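PDB 3CLK: transcription regulator from Lactobacillus plantarum WCFS1, which probably switches gene expression by coupling small-molecule binding in its two-lobed, periplasmic-binding-protein-like domain to DNA binding, as regulators of the LacI type do. Local coordinates for residues D109-Y114 / R143-K149; L119-H125 / S277-L281. One frame throughout, in Å; residues are numbered along the deposited sequence.

Interaction 1. Residues D109-Y114 / R143-K149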
loop_
_atom_site.group_PDB
_atom_site.type_symbol
_atom_site.label_atom_id
_atom_site.label_comp_id
_atom_site.label_asym_id
_atom_site.label_seq_id
_atom_site.Cartn_x
_atom_site.Cartn_y
_atom_site.Cartn_z
ATOM N N ASP B 109 -11.346 15.852 -10.849
ATOM C CA ASP B 109 -10.709 16.425 -9.669
ATOM C C ASP B 109 -11.433 17.623 -9.093
ATOM O O ASP B 109 -11.563 17.742 -7.878
ATOM C CB ASP B 109 -9.251 16.788 -9.966
ATOM C CG ASP B 109 -8.366 15.564 -10.073
ATOM O OD1 ASP B 109 -8.224 14.846 -9.061
ATOM O OD2 ASP B 109 -7.820 15.312 -11.161
ATOM N N GLU B 110 -11.909 18.521 -9.942
ATOM C CA GLU B 110 -12.614 19.664 -9.400
ATOM C C GLU B 110 -13.841 19.184 -8.629
ATOM O O GLU B 110 -14.118 19.667 -7.531
ATOM C CB GLU B 110 -13.049 20.632 -10.506
ATOM C CG GLU B 110 -13.598 21.928 -9.923
ATOM C CD GLU B 110 -14.089 22.910 -10.966
ATOM O OE1 GLU B 110 -13.372 23.134 -11.966
ATOM O OE2 GLU B 110 -15.185 23.469 -10.771
ATOM N N ASP B 111 -14.572 18.229 -9.198
ATOM C CA ASP B 111 -15.765 17.713 -8.533
ATOM C C ASP B 111 -15.404 16.969 -7.248
ATOM O O ASP B 111 -16.217 16.889 -6.330
ATOM C CB ASP B 111 -16.564 16.802 -9.472
ATOM C CG ASP B 111 -17.973 16.536 -8.963
ATOM O OD1 ASP B 111 -18.673 17.506 -8.612
ATOM O OD2 ASP B 111 -18.387 15.362 -8.914
ATOM N N ILE B 112 -14.188 16.426 -7.174
ATOM C CA ILE B 112 -13.772 15.747 -5.951
ATOM C C ILE B 112 -13.701 16.785 -4.842
ATOM O O ILE B 112 -14.264 16.591 -3.763
ATOM C CB ILE B 112 -12.386 15.068 -6.092
ATOM C CG1 ILE B 112 -12.514 13.794 -6.929
ATOM C CG2 ILE B 112 -11.809 14.755 -4.695
ATOM C CD1 ILE B 112 -11.237 12.978 -7.027
ATOM N N GLY B 113 -13.018 17.893 -5.117
ATOM C CA GLY B 113 -12.885 18.952 -4.132
ATOM C C GLY B 113 -14.233 19.550 -3.776
ATOM O O GLY B 113 -14.489 19.923 -2.622
ATOM N N TYR B 114 -15.092 19.636 -4.788
ATOM C CA TYR B 114 -16.438 20.172 -4.653
ATOM C C TYR B 114 -17.292 19.287 -3.745
ATOM O O TYR B 114 -17.914 19.778 -2.811
ATOM C CB TYR B 114 -17.088 20.270 -6.033
ATOM C CG TYR B 114 -18.430 20.971 -6.059
ATOM C CD1 TYR B 114 -18.535 22.344 -5.814
ATOM C CD2 TYR B 114 -19.589 20.273 -6.383
ATOM C CE1 TYR B 114 -19.770 23.002 -5.904
ATOM C CE2 TYR B 114 -20.819 20.914 -6.475
ATOM C CZ TYR B 114 -20.905 22.277 -6.238
ATOM O OH TYR B 114 -22.131 22.900 -6.351
ATOM N N ARG B 143 -8.702 20.151 -7.801
ATOM C CA ARG B 143 -9.323 19.812 -6.528
ATOM C C ARG B 143 -9.502 21.066 -5.679
ATOM O O ARG B 143 -10.549 21.262 -5.070
ATOM C CB ARG B 143 -8.478 18.776 -5.776
ATOM C CG ARG B 143 -8.422 17.438 -6.489
ATOM C CD ARG B 143 -7.675 16.372 -5.692
ATOM N NE ARG B 143 -7.632 15.126 -6.452
ATOM C CZ ARG B 143 -7.129 13.980 -6.005
ATOM N NH1 ARG B 143 -6.621 13.906 -4.783
ATOM N NH2 ARG B 143 -7.124 12.913 -6.794
ATOM N N LEU B 144 -8.491 21.928 -5.663
ATOM C CA LEU B 144 -8.573 23.151 -4.882
ATOM C C LEU B 144 -9.632 24.086 -5.461
ATOM O O LEU B 144 -10.345 24.749 -4.713
ATOM C CB LEU B 144 -7.219 23.868 -4.839
ATOM C CG LEU B 144 -7.134 25.025 -3.831
ATOM C CD1 LEU B 144 -7.151 24.461 -2.408
ATOM C CD2 LEU B 144 -5.865 25.836 -4.058
ATOM N N ALA B 145 -9.736 24.140 -6.787
ATOM C CA ALA B 145 -10.737 24.999 -7.417
ATOM C C ALA B 145 -12.132 24.529 -7.005
ATOM O O ALA B 145 -13.022 25.345 -6.776
ATOM C CB ALA B 145 -10.595 24.964 -8.948
ATOM N N GLY B 146 -12.310 23.212 -6.917
ATOM C CA GLY B 146 -13.586 22.641 -6.515
ATOM C C GLY B 146 -13.921 23.036 -5.088
ATOM O O GLY B 146 -15.078 23.311 -4.761
ATOM N N TYR B 147 -12.895 23.066 -4.242
ATOM C CA TYR B 147 -13.025 23.447 -2.835
ATOM C C TYR B 147 -13.463 24.905 -2.729
ATOM O O TYR B 147 -14.375 25.236 -1.960
ATOM C CB TYR B 147 -11.677 23.252 -2.124
ATOM C CG TYR B 147 -11.472 24.032 -0.835
ATOM C CD1 TYR B 147 -12.008 23.591 0.378
ATOM C CD2 TYR B 147 -10.691 25.190 -0.825
ATOM C CE1 TYR B 147 -11.755 24.292 1.577
ATOM C CE2 TYR B 147 -10.440 25.887 0.344
ATOM C CZ TYR B 147 -10.966 25.437 1.544
ATOM O OH TYR B 147 -10.672 26.137 2.694
ATOM N N LYS B 148 -12.810 25.774 -3.504
ATOM C CA LYS B 148 -13.126 27.206 -3.489
ATOM C C LYS B 148 -14.505 27.503 -4.070
ATOM O O LYS B 148 -15.152 28.467 -3.675
ATOM C CB LYS B 148 -12.061 28.004 -4.253
ATOM C CG LYS B 148 -10.719 28.082 -3.540
ATOM C CD LYS B 148 -9.711 28.930 -4.311
ATOM C CE LYS B 148 -8.360 28.898 -3.614
ATOM N NZ LYS B 148 -7.335 29.745 -4.290
ATOM N N LYS B 149 -14.942 26.681 -5.016
ATOM C CA LYS B 149 -16.256 26.851 -5.619
ATOM C C LYS B 149 -17.320 26.513 -4.572
ATOM O O LYS B 149 -18.282 27.258 -4.390
ATOM C CB LYS B 149 -16.412 25.929 -6.832
ATOM C CG LYS B 149 -17.788 26.013 -7.497
ATOM C CD LYS B 149 -17.824 25.319 -8.852
ATOM C CE LYS B 149 -17.589 23.814 -8.750
ATOM N NZ LYS B 149 -17.693 23.140 -10.085
HETATM O O HOH W 1 -17.749 20.576 -9.982
#

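Interaction 2. Residues L119-H125 / S277-L281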
loop_
_atom_site.group_PDB
_atom_site.type_symbol
_atom_site.label_atom_id
_atom_site.label_comp_id
_atom_site.label_asym_id
_atom_site.label_seq_id
_atom_site.Cartn_x
_atom_site.Cartn_y
_atom_site.Cartn_z
ATOM N N LEU B 119 -19.830 18.077 1.429
ATOM C CA LEU B 119 -20.187 17.054 2.405
ATOM C C LEU B 119 -20.136 17.670 3.809
ATOM O O LEU B 119 -21.020 17.423 4.639
ATOM C CB LEU B 119 -19.227 15.860 2.297
ATOM C CG LEU B 119 -19.599 14.568 3.042
ATOM C CD1 LEU B 119 -18.780 13.402 2.501
ATOM C CD2 LEU B 119 -19.373 14.747 4.544
ATOM N N LEU B 120 -19.109 18.474 4.073
ATOM C CA LEU B 120 -18.974 19.127 5.375
ATOM C C LEU B 120 -19.963 20.292 5.487
ATOM O O LEU B 120 -20.594 20.482 6.528
ATOM C CB LEU B 120 -17.536 19.635 5.581
ATOM C CG LEU B 120 -16.446 18.558 5.706
ATOM C CD1 LEU B 120 -15.056 19.195 5.709
ATOM C CD2 LEU B 120 -16.663 17.773 6.983
ATOM N N ILE B 121 -20.104 21.066 4.413
ATOM C CA ILE B 121 -21.029 22.194 4.418
ATOM C C ILE B 121 -22.446 21.714 4.725
ATOM O O ILE B 121 -23.165 22.340 5.506
ATOM C CB ILE B 121 -21.033 22.937 3.061
ATOM C CG1 ILE B 121 -19.707 23.680 2.864
ATOM C CG2 ILE B 121 -22.192 23.928 3.016
ATOM C CD1 ILE B 121 -19.497 24.209 1.440
ATOM N N ASN B 122 -22.850 20.606 4.111
ATOM C CA ASN B 122 -24.187 20.073 4.350
ATOM C C ASN B 122 -24.350 19.516 5.766
ATOM O O ASN B 122 -25.477 19.295 6.235
ATOM C CB ASN B 122 -24.519 19.008 3.306
ATOM C CG ASN B 122 -24.664 19.600 1.911
ATOM O OD1 ASN B 122 -24.986 20.779 1.763
ATOM N ND2 ASN B 122 -24.446 18.786 0.888
ATOM N N GLU B 123 -23.227 19.289 6.445
ATOM C CA GLU B 123 -23.256 18.801 7.821
ATOM C C GLU B 123 -23.192 19.994 8.775
ATOM O O GLU B 123 -23.064 19.827 9.986
ATOM C CB GLU B 123 -22.086 17.845 8.091
ATOM C CG GLU B 123 -22.215 16.503 7.367
ATOM C CD GLU B 123 -22.651 15.371 8.277
ATOM O OE1 GLU B 123 -21.802 14.853 9.038
ATOM O OE2 GLU B 123 -23.844 14.997 8.235
ATOM N N GLY B 124 -23.261 21.202 8.220
ATOM C CA GLY B 124 -23.257 22.394 9.052
ATOM C C GLY B 124 -21.961 23.169 9.221
ATOM O O GLY B 124 -21.968 24.242 9.825
ATOM N N HIS B 125 -20.857 22.646 8.691
ATOM C CA HIS B 125 -19.553 23.306 8.810
ATOM C C HIS B 125 -19.388 24.485 7.850
ATOM O O HIS B 125 -19.884 24.453 6.733
ATOM C CB HIS B 125 -18.430 22.291 8.535
ATOM C CG HIS B 125 -18.399 21.148 9.504
ATOM N ND1 HIS B 125 -17.778 21.230 10.733
ATOM C CD2 HIS B 125 -18.972 19.921 9.455
ATOM C CE1 HIS B 125 -17.973 20.106 11.398
ATOM N NE2 HIS B 125 -18.696 19.294 10.646
ATOM N N SER B 277 -15.646 9.562 10.726
ATOM C CA SER B 277 -14.818 10.735 10.976
ATOM C C SER B 277 -15.493 12.089 10.773
ATOM O O SER B 277 -14.823 13.120 10.829
ATOM C CB SER B 277 -13.563 10.666 10.102
ATOM O OG SER B 277 -13.915 10.777 8.732
ATOM N N THR B 278 -16.803 12.092 10.528
ATOM C CA THR B 278 -17.548 13.338 10.335
ATOM C C THR B 278 -18.802 13.359 11.200
ATOM O O THR B 278 -19.369 12.318 11.503
ATOM C CB THR B 278 -18.001 13.548 8.854
ATOM O OG1 THR B 278 -18.833 12.457 8.436
ATOM C CG2 THR B 278 -16.798 13.641 7.926
ATOM N N ALA B 279 -19.221 14.553 11.603
ATOM C CA ALA B 279 -20.429 14.737 12.407
ATOM C C ALA B 279 -20.929 16.157 12.183
ATOM O O ALA B 279 -20.140 17.050 11.857
ATOM C CB ALA B 279 -20.132 14.510 13.886
ATOM N N ARG B 280 -22.234 16.377 12.341
ATOM C CA ARG B 280 -22.767 17.723 12.149
ATOM C C ARG B 280 -22.096 18.683 13.128
ATOM O O ARG B 280 -21.749 18.297 14.239
ATOM C CB ARG B 280 -24.283 17.760 12.359
ATOM C CG ARG B 280 -25.083 17.003 11.315
ATOM C CD ARG B 280 -26.514 17.503 11.309
ATOM N NE ARG B 280 -26.563 18.900 10.889
ATOM C CZ ARG B 280 -26.610 19.297 9.622
ATOM N NH1 ARG B 280 -26.630 18.398 8.646
ATOM N NH2 ARG B 280 -26.606 20.588 9.330
ATOM N N LEU B 281 -21.922 19.931 12.708
ATOM C CA LEU B 281 -21.281 20.937 13.543
ATOM C C LEU B 281 -21.961 21.098 14.903
ATOM O O LEU B 281 -21.259 20.965 15.931
ATOM C CB LEU B 281 -21.262 22.281 12.812
ATOM C CG LEU B 281 -20.589 23.421 13.575
ATOM C CD1 LEU B 281 -19.107 23.122 13.738
ATOM C CD2 LEU B 281 -20.794 24.728 12.826
HETATM O O HOH W 2 -27.332 21.643 7.037
#

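Interaction 1. Residues D109-Y114 / R143-K149
K149 leaves its helix with CG anti to the backbone N (chi1 178°) and then bends at chi3 (64°), a course that lays its chain across Y114 and carries NZ to the carboxylate of E110. E110, extended beyond CG, meets K149 at about a right angle; OE2 takes NZ at 2.6 Å on its anti side, somewhat above the carboxylate plane. The same ammonium stands over one face of the Y114 ring, 4.7 Å from its centroid, a cation-pi contact, while K149 CE lies 3.4 Å from Y114 CD1. NZ also donates to a water; lysine suits this margin because one ammonium serves carboxylate, ring face and water together. The Y114 hydroxyl is bonded to E153, farther along the second helix.

Between these side chains the backbones nearly touch: the axes of 109-114 and 143-149 approach to 6.2 Å with a right-handed crossing of -42°, a glycine-mediated helix pair in the C-terminal lobe. G146 CA lies 3.2 Å from E110 O and G113 CA 3.4 Å from R143 O, both CA-H...O contacts. A side chain on G113 or G146 would run into those very carbonyl oxygens.

At the start of helix 109-121, R143, extended to NE, runs beside I112 and slants across D109, their carboxylate and guanidinium planes well apart. Its NE meets D109 OD1 at 2.7 Å, nearly in the guanidinium plane, and NH2 adds a weak second bond to the same oxygen. This salt bridge is buried, where an unpaired charge would be costly; R143 also touches I220 and Q238 in loops just beyond strands 216-219 and 234-237.

Interaction 2. Residues L119-H125 / S277-L281
N122 O is gripped from two quarters: R280 NH1 donates to it at 2.8 Å, on a lone pair in the carbonyl plane, and water 2 donates at 3.1 Å. The same water accepts from R280 NH2 at 2.6 Å, so guanidinium, water and carbonyl form a closed ring of bonds. R280 gets there by a bend at chi3 (65°), which lays one face of its guanidinium over the E123 peptide. An arginine suits this exposed edge because its several N-H groups can serve a carbonyl and a water together; the E123 carboxylate, well out of the guanidinium plane and too far for a salt bridge, may add a diffuse attraction.

The carbonyls are available because helix 109-121 ends here in a Schellman motif. G124, with a positive phi of 100°, is its C' residue, and any CB there would jam against the preceding carbonyl oxygen. L120 O accepts from both E123 N and H125 N, which approach opposite faces of its plane. E123 O takes L281 N at 3.0 Å, tying the helix end to the last modelled residue of the chain.

H125 holds the extended tail at a second point. Its NE2 donates to A279 O at 2.9 Å, nearly straight on to the carbonyl, ND1 is bonded to T187, and L281 CB packs over one ring face, 4.3 Å from the centroid. A leucine in its place would probably leave both A279 O and T187 without their ring-nitrogen partners and let the tail swing more freely. Deeper in, L120 CD2 meets T278 CG2 at 4.2 Å; the methyl branch of T278, not its hydroxyl, faces the leucine, and both side chains pack near V218 of strand 216-219.

From the N terminus, the chain first builds most of the parallel sheet of the N-terminal lobe, then passes from strand 104-106 into helix 109-121, which both contacts share. Its first turns wait for helix 138-153: interaction 1 closes a short loop of 28 residues containing strand 128-131, and sets the two helices together beside the C-terminal sheet. Its far end waits much longer. Interaction 2 closes a loop of 151 residues, when the tail after strand 271-273 returns to the helix terminus. The segments alternate along the chain, so the loops cross rather than nest; the two centres are about 17 Å apart.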